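Local coordinates for protein short-chain dehydrogenase/reductase SDR (Vibrio parahaemolyticus, PDB 3GUY) that probably catalyses an NAD(P)(H)-dependent oxidation or reduction, as a member of the short-chain dehydrogenase/reductase family, at residues D[125-137]-D[143-155]. The protein carries 2 engineered substitutions. Sequence-based numbering, arbitrary orientation.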
ATOM      1  N   VAL D 125      -7.279  21.765   3.300  1.00 27.77           N
ATOM      2  CA  VAL D 125      -7.207  21.518   1.888  1.00 27.07           C
ATOM      3  C   VAL D 125      -7.778  20.134   1.637  1.00 25.87           C
ATOM      4  O   VAL D 125      -7.235  19.151   2.102  1.00 26.37           O
ATOM      5  CB  VAL D 125      -5.765  21.649   1.411  1.00 26.90           C
ATOM      6  CG1 VAL D 125      -5.680  21.326  -0.032  1.00 25.26           C
ATOM      7  CG2 VAL D 125      -5.292  23.107   1.683  1.00 26.21           C
ATOM      8  N   VAL D 126      -8.897  20.079   0.955  1.00 25.14           N
ATOM      9  CA  VAL D 126      -9.562  18.836   0.686  1.00 25.06           C
ATOM     10  C   VAL D 126      -9.181  18.399  -0.722  1.00 24.58           C
ATOM     11  O   VAL D 126      -9.681  18.926  -1.724  1.00 23.03           O
ATOM     12  CB  VAL D 126     -11.080  18.943   0.809  1.00 24.01           C
ATOM     13  CG1 VAL D 126     -11.734  17.578   0.461  1.00 22.61           C
ATOM     14  CG2 VAL D 126     -11.487  19.453   2.224  1.00 23.89           C
ATOM     15  N   MET D 127      -8.332  17.382  -0.794  1.00 25.69           N
ATOM     16  CA  MET D 127      -7.918  16.853  -2.105  1.00 24.64           C
ATOM     17  C   MET D 127      -8.766  15.652  -2.550  1.00 24.89           C
ATOM     18  O   MET D 127      -8.669  14.562  -2.004  1.00 23.56           O
ATOM     19  CB  MET D 127      -6.439  16.520  -2.044  1.00 26.00           C
ATOM     20  CG  MET D 127      -5.519  17.748  -1.739  1.00 28.73           C
ATOM     21  SD  MET D 127      -5.381  19.016  -3.078  1.00 22.73           S
ATOM     22  CE  MET D 127      -4.890  17.779  -4.361  1.00 27.57           C
ATOM     23  N   ILE D 128      -9.590  15.832  -3.575  1.00 24.93           N
ATOM     24  CA  ILE D 128     -10.435  14.740  -4.027  1.00 25.43           C
ATOM     25  C   ILE D 128      -9.726  13.943  -5.114  1.00 24.35           C
ATOM     26  O   ILE D 128      -9.309  14.496  -6.149  1.00 23.75           O
ATOM     27  CB  ILE D 128     -11.801  15.209  -4.492  1.00 27.00           C
ATOM     28  CG1 ILE D 128     -12.502  15.970  -3.328  1.00 28.24           C
ATOM     29  CG2 ILE D 128     -12.631  14.030  -4.971  1.00 26.75           C
ATOM     30  CD1 ILE D 128     -13.784  16.548  -3.723  1.00 29.22           C
ATOM     31  N   MET D 129      -9.571  12.643  -4.861  1.00 22.83           N
ATOM     32  CA  MET D 129      -8.830  11.787  -5.773  1.00 22.77           C
ATOM     33  C   MET D 129      -9.833  10.780  -6.334  1.00 22.39           C
ATOM     34  O   MET D 129     -10.824  11.154  -6.939  1.00 22.58           O
ATOM     35  CB  MET D 129      -7.590  11.141  -5.060  1.00 21.98           C
ATOM     36  CG  MET D 129      -6.433  12.113  -4.883  1.00 21.21           C
ATOM     37  SD  MET D 129      -5.150  11.673  -3.739  1.00 15.79           S
ATOM     38  CE  MET D 129      -6.144  12.010  -2.240  1.00 21.92           C
ATOM     39  N   SER D 130      -9.603   9.504  -6.115  1.00 21.94           N
ATOM     40  CA  SER D 130     -10.458   8.466  -6.666  1.00 22.35           C
ATOM     41  C   SER D 130      -9.976   7.199  -5.999  1.00 21.34           C
ATOM     42  O   SER D 130      -8.832   7.154  -5.467  1.00 21.59           O
ATOM     43  CB  SER D 130     -10.278   8.353  -8.187  1.00 22.77           C
ATOM     44  OG  SER D 130     -10.558   7.032  -8.628  1.00 23.81           O
ATOM     45  N   THR D 131     -10.837   6.182  -5.967  1.00 20.89           N
ATOM     46  CA  THR D 131     -10.404   4.847  -5.522  1.00 20.67           C
ATOM     47  C   THR D 131      -9.288   4.307  -6.417  1.00 21.23           C
ATOM     48  O   THR D 131      -8.477   3.507  -5.943  1.00 21.76           O
ATOM     49  CB  THR D 131     -11.555   3.860  -5.399  1.00 20.97           C
ATOM     50  OG1 THR D 131     -12.283   3.793  -6.627  1.00 21.27           O
ATOM     51  CG2 THR D 131     -12.507   4.347  -4.273  1.00 18.46           C
ATOM     52  N   ALA D 132      -9.189   4.812  -7.644  1.00 21.12           N
ATOM     53  CA  ALA D 132      -8.082   4.454  -8.565  1.00 21.67           C
ATOM     54  C   ALA D 132      -6.682   4.867  -8.033  1.00 20.74           C
ATOM     55  O   ALA D 132      -5.675   4.426  -8.560  1.00 20.67           O
ATOM     56  CB  ALA D 132      -8.322   5.047  -9.952  1.00 20.09           C
ATOM     57  N   ALA D 133      -6.628   5.745  -7.026  1.00 21.61           N
ATOM     58  CA  ALA D 133      -5.391   6.169  -6.368  1.00 20.95           C
ATOM     59  C   ALA D 133      -4.835   5.108  -5.453  1.00 21.59           C
ATOM     60  O   ALA D 133      -3.684   5.142  -5.091  1.00 20.35           O
ATOM     61  CB  ALA D 133      -5.638   7.527  -5.548  1.00 21.60           C
ATOM     62  N   GLN D 134      -5.651   4.138  -5.086  1.00 22.07           N
ATOM     63  CA  GLN D 134      -5.286   3.175  -4.067  1.00 24.31           C
ATOM     64  C   GLN D 134      -5.148   1.731  -4.555  1.00 24.16           C
ATOM     65  O   GLN D 134      -4.771   0.906  -3.785  1.00 23.52           O
ATOM     66  CB  GLN D 134      -6.336   3.250  -2.938  1.00 25.28           C
ATOM     67  CG  GLN D 134      -6.288   4.651  -2.292  1.00 30.12           C
ATOM     68  CD  GLN D 134      -7.009   4.745  -1.018  1.00 31.95           C
ATOM     69  OE1 GLN D 134      -6.478   5.278  -0.061  1.00 38.41           O
ATOM     70  NE2 GLN D 134      -8.256   4.271  -0.993  1.00 37.39           N
ATOM     71  N   GLN D 135      -5.457   1.448  -5.814  1.00 24.99           N
ATOM     72  CA  GLN D 135      -5.304   0.103  -6.397  1.00 25.86           C
ATOM     73  C   GLN D 135      -5.012   0.245  -7.877  1.00 24.72           C
ATOM     74  O   GLN D 135      -5.368   1.237  -8.486  1.00 24.91           O
ATOM     75  CB  GLN D 135      -6.600  -0.720  -6.379  1.00 26.95           C
ATOM     76  CG  GLN D 135      -7.493  -0.619  -5.174  1.00 34.21           C
ATOM     77  CD  GLN D 135      -8.952  -0.528  -5.627  1.00 39.80           C
ATOM     78  OE1 GLN D 135      -9.437  -1.399  -6.361  1.00 42.26           O
ATOM     79  NE2 GLN D 135      -9.628   0.551  -5.244  1.00 37.73           N
ATOM     80  N   PRO D 136      -4.461  -0.808  -8.483  1.00 24.01           N
ATOM     81  CA  PRO D 136      -4.307  -0.782  -9.912  1.00 22.72           C
ATOM     82  C   PRO D 136      -5.585  -1.287 -10.575  1.00 22.86           C
ATOM     83  O   PRO D 136      -6.355  -2.004  -9.950  1.00 22.27           O
ATOM     84  CB  PRO D 136      -3.143  -1.734 -10.147  1.00 22.23           C
ATOM     85  CG  PRO D 136      -3.224  -2.693  -8.966  1.00 24.47           C
ATOM     86  CD  PRO D 136      -3.746  -1.932  -7.839  1.00 22.30           C
ATOM     87  N   LYS D 137      -5.828  -0.875 -11.801  1.00 21.74           N
ATOM     88  CA  LYS D 137      -7.000  -1.333 -12.551  1.00 23.22           C
ATOM     89  C   LYS D 137      -6.670  -1.548 -14.027  1.00 23.03           C
ATOM     90  O   LYS D 137      -6.126  -0.651 -14.701  1.00 22.70           O
ATOM     91  CB  LYS D 137      -8.117  -0.310 -12.386  1.00 23.79           C
ATOM     92  CG  LYS D 137      -8.686  -0.249 -10.944  1.00 28.66           C
ATOM     93  CD  LYS D 137      -9.262   1.107 -10.553  1.00 35.64           C
ATOM     94  CE  LYS D 137     -10.243   0.994  -9.319  1.00 38.37           C
ATOM     95  NZ  LYS D 137     -10.996   2.271  -9.063  1.00 36.75           N
ATOM     96  N   TYR D 143      -4.862   6.538 -15.868  1.00 21.49           N
ATOM     97  CA  TYR D 143      -5.748   7.112 -14.837  1.00 20.49           C
ATOM     98  C   TYR D 143      -5.239   6.788 -13.460  1.00 20.47           C
ATOM     99  O   TYR D 143      -5.055   7.693 -12.665  1.00 17.58           O
ATOM    100  CB  TYR D 143      -7.172   6.623 -14.955  1.00 21.31           C
ATOM    101  CG  TYR D 143      -8.137   7.350 -14.050  1.00 23.17           C
ATOM    102  CD1 TYR D 143      -8.400   8.717 -14.215  1.00 25.65           C
ATOM    103  CD2 TYR D 143      -8.778   6.680 -13.032  1.00 23.13           C
ATOM    104  CE1 TYR D 143      -9.274   9.393 -13.375  1.00 25.02           C
ATOM    105  CE2 TYR D 143      -9.694   7.334 -12.222  1.00 27.63           C
ATOM    106  CZ  TYR D 143      -9.931   8.701 -12.396  1.00 26.70           C
ATOM    107  OH  TYR D 143     -10.807   9.368 -11.579  1.00 30.38           O
ATOM    108  N   CYS D 144      -4.929   5.512 -13.219  1.00 19.51           N
ATOM    109  CA  CYS D 144      -4.311   5.132 -11.981  1.00 19.88           C
ATOM    110  C   CYS D 144      -3.004   5.883 -11.836  1.00 19.04           C
ATOM    111  O   CYS D 144      -2.683   6.409 -10.752  1.00 19.19           O
ATOM    112  CB  CYS D 144      -4.056   3.610 -11.902  1.00 20.24           C
ATOM    113  SG  CYS D 144      -5.535   2.608 -11.721  1.00 22.03           S
ATOM    114  N   ALA D 145      -2.232   5.958 -12.912  1.00 18.15           N
ATOM    115  CA  ALA D 145      -0.940   6.632 -12.813  1.00 17.92           C
ATOM    116  C   ALA D 145      -1.066   8.031 -12.232  1.00 17.98           C
ATOM    117  O   ALA D 145      -0.371   8.359 -11.236  1.00 17.20           O
ATOM    118  CB  ALA D 145      -0.242   6.667 -14.161  1.00 15.00           C
ATOM    119  N   VAL D 146      -1.948   8.844 -12.818  1.00 18.44           N
ATOM    120  CA  VAL D 146      -2.143  10.265 -12.364  1.00 18.88           C
ATOM    121  C   VAL D 146      -2.787  10.390 -10.937  1.00 19.19           C
ATOM    122  O   VAL D 146      -2.440  11.282 -10.152  1.00 19.82           O
ATOM    123  CB  VAL D 146      -2.882  11.123 -13.421  1.00 19.64           C
ATOM    124  CG1 VAL D 146      -2.087  11.169 -14.760  1.00 19.83           C
ATOM    125  CG2 VAL D 146      -4.364  10.632 -13.713  1.00 18.54           C
ATOM    126  N   LYS D 147      -3.658   9.460 -10.586  1.00 20.08           N
ATOM    127  CA  LYS D 147      -4.277   9.423  -9.262  1.00 19.35           C
ATOM    128  C   LYS D 147      -3.341   8.915  -8.203  1.00 20.15           C
ATOM    129  O   LYS D 147      -3.301   9.475  -7.098  1.00 18.19           O
ATOM    130  CB  LYS D 147      -5.557   8.627  -9.269  1.00 19.64           C
ATOM    131  CG  LYS D 147      -6.609   9.279 -10.188  1.00 20.94           C
ATOM    132  CD  LYS D 147      -6.973  10.672  -9.689  1.00 23.33           C
ATOM    133  CE  LYS D 147      -8.184  11.259 -10.433  1.00 27.92           C
ATOM    134  NZ  LYS D 147      -8.389  12.685 -10.095  1.00 30.19           N
ATOM    135  N   TRP D 148      -2.551   7.894  -8.518  1.00 18.80           N
ATOM    136  CA  TRP D 148      -1.475   7.512  -7.620  1.00 18.14           C
ATOM    137  C   TRP D 148      -0.454   8.656  -7.441  1.00 17.08           C
ATOM    138  O   TRP D 148       0.113   8.833  -6.337  1.00 16.78           O
ATOM    139  CB  TRP D 148      -0.711   6.297  -8.177  1.00 18.06           C
ATOM    140  CG  TRP D 148      -1.388   4.954  -8.001  1.00 20.39           C
ATOM    141  CD1 TRP D 148      -2.692   4.614  -8.348  1.00 18.98           C
ATOM    142  CD2 TRP D 148      -0.788   3.759  -7.519  1.00 19.63           C
ATOM    143  NE1 TRP D 148      -2.913   3.293  -8.092  1.00 19.80           N
ATOM    144  CE2 TRP D 148      -1.775   2.739  -7.576  1.00 20.42           C
ATOM    145  CE3 TRP D 148       0.486   3.439  -7.028  1.00 22.21           C
ATOM    146  CZ2 TRP D 148      -1.526   1.429  -7.139  1.00 24.07           C
ATOM    147  CZ3 TRP D 148       0.736   2.134  -6.613  1.00 25.56           C
ATOM    148  CH2 TRP D 148      -0.274   1.139  -6.656  1.00 23.98           C
ATOM    149  N   ALA D 149      -0.170   9.365  -8.541  1.00 16.65           N
ATOM    150  CA  ALA D 149       0.741  10.518  -8.499  1.00 18.03           C
ATOM    151  C   ALA D 149       0.251  11.591  -7.479  1.00 17.99           C
ATOM    152  O   ALA D 149       0.981  12.019  -6.596  1.00 17.79           O
ATOM    153  CB  ALA D 149       0.918  11.123  -9.902  1.00 17.73           C
ATOM    154  N   VAL D 150      -1.009  11.953  -7.590  1.00 18.89           N
ATOM    155  CA  VAL D 150      -1.595  12.871  -6.620  1.00 19.12           C
ATOM    156  C   VAL D 150      -1.474  12.379  -5.166  1.00 19.95           C
ATOM    157  O   VAL D 150      -1.134  13.147  -4.314  1.00 18.35           O
ATOM    158  CB  VAL D 150      -3.022  13.338  -6.978  1.00 19.67           C
ATOM    159  CG1 VAL D 150      -3.582  14.320  -5.869  1.00 18.33           C
ATOM    160  CG2 VAL D 150      -3.064  14.000  -8.367  1.00 18.84           C
ATOM    161  N   LYS D 151      -1.733  11.107  -4.888  1.00 20.13           N
ATOM    162  CA  LYS D 151      -1.578  10.570  -3.543  1.00 19.77           C
ATOM    163  C   LYS D 151      -0.142  10.608  -3.001  1.00 19.50           C
ATOM    164  O   LYS D 151       0.064  10.886  -1.852  1.00 19.03           O
ATOM    165  CB  LYS D 151      -2.092   9.152  -3.477  1.00 19.11           C
ATOM    166  CG  LYS D 151      -2.153   8.631  -2.096  1.00 23.36           C
ATOM    167  CD  LYS D 151      -2.742   7.242  -2.105  1.00 25.53           C
ATOM    168  CE  LYS D 151      -2.182   6.395  -1.038  1.00 29.78           C
ATOM    169  NZ  LYS D 151      -3.120   6.368  -0.014  1.00 31.44           N
ATOM    170  N   GLY D 152       0.837  10.343  -3.852  1.00 19.79           N
ATOM    171  CA  GLY D 152       2.212  10.445  -3.445  1.00 19.68           C
ATOM    172  C   GLY D 152       2.573  11.886  -3.138  1.00 18.23           C
ATOM    173  O   GLY D 152       3.286  12.137  -2.175  1.00 20.38           O
ATOM    174  N   LEU D 153       2.076  12.798  -3.957  1.00 18.52           N
ATOM    175  CA  LEU D 153       2.231  14.243  -3.718  1.00 18.54           C
ATOM    176  C   LEU D 153       1.655  14.618  -2.367  1.00 18.75           C
ATOM    177  O   LEU D 153       2.390  15.126  -1.487  1.00 20.33           O
ATOM    178  CB  LEU D 153       1.544  15.027  -4.804  1.00 18.26           C
ATOM    179  CG  LEU D 153       1.608  16.542  -4.745  1.00 17.18           C
ATOM    180  CD1 LEU D 153       2.982  17.036  -5.311  1.00 16.85           C
ATOM    181  CD2 LEU D 153       0.447  17.099  -5.529  1.00 15.56           C
ATOM    182  N   ILE D 154       0.379  14.333  -2.151  1.00 18.42           N
ATOM    183  CA  ILE D 154      -0.250  14.801  -0.869  1.00 19.88           C
ATOM    184  C   ILE D 154       0.361  14.119   0.371  1.00 20.64           C
ATOM    185  O   ILE D 154       0.488  14.744   1.395  1.00 19.15           O
ATOM    186  CB  ILE D 154      -1.784  14.769  -0.903  1.00 19.73           C
ATOM    187  CG1 ILE D 154      -2.376  13.359  -0.839  1.00 22.64           C
ATOM    188  CG2 ILE D 154      -2.301  15.405  -2.183  1.00 20.45           C
ATOM    189  CD1 ILE D 154      -2.900  12.963   0.535  1.00 23.49           C
ATOM    190  N   GLU D 155       0.819  12.866   0.263  1.00 20.27           N
ATOM    191  CA  GLU D 155       1.337  12.186   1.430  1.00 19.84           C
ATOM    192  C   GLU D 155       2.734  12.706   1.811  1.00 19.33           C
ATOM    193  O   GLU D 155       3.105  12.778   2.992  1.00 18.83           O
ATOM    194  CB  GLU D 155       1.314  10.678   1.251  1.00 20.19           C
ATOM    195  CG  GLU D 155      -0.089  10.085   1.115  1.00 22.53           C
ATOM    196  CD  GLU D 155      -0.874   9.917   2.434  1.00 28.78           C
ATOM    197  OE1 GLU D 155      -0.530  10.554   3.460  1.00 30.17           O
ATOM    198  OE2 GLU D 155      -1.882   9.143   2.431  1.00 29.53           O
TER
HETATM  199  O   HOH W   1      -7.207  14.113  -8.100  1.00 30.59           O
HETATM  200  O   HOH W   2     -12.983   7.456 -10.547  1.00 39.70           O
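Strand 125-128 and helix 143-155 run nearly antiparallel, their axes 157° apart in direction and 10.3 Å at closest approach, but the chain closes in beyond the strand, where the CA atoms of Ala-133 and Trp-148 are 4.3 Å apart. The indole of Trp-148 sits in a carbonyl-lined bend: Ala-133 O lies over one face, 3.4 Å above the plane, while NE1 gives Gln-135 O a weak hydrogen bond of 3.2 Å, nearly straight at 165°. Ala-133 CB rests on Lys-147 O. Further back, Met-129 CG meets Val-150 CG1 at 3.7 Å, and a bend at chi3 (-74°) turns CE toward Ile-154. Lys-147 passes its CG over the centre of the Tyr-143 ring; its NZ hydrogen-bonds to Asn-103 OD1 and to a water that donates to Ile-128 O. Ser-130 OG accepts from Ala-132 N at 2.8 Å, an ST turn, and shares a second water with Tyr-143 OH. Ala-149 packs on its counterpart in a second subunit. Strand 124-128, helix 141-160 and strand 167-174 form a beta-alpha-beta unit of the parallel Rossmann-type sheet; Asn-103, Ser-130, Tyr-143 and Lys-147 are placed as in the Asn-Ser-Tyr-Lys tetrad of classical short-chain dehydrogenases, with the family's YxxxK spacing, consistent with an active site here.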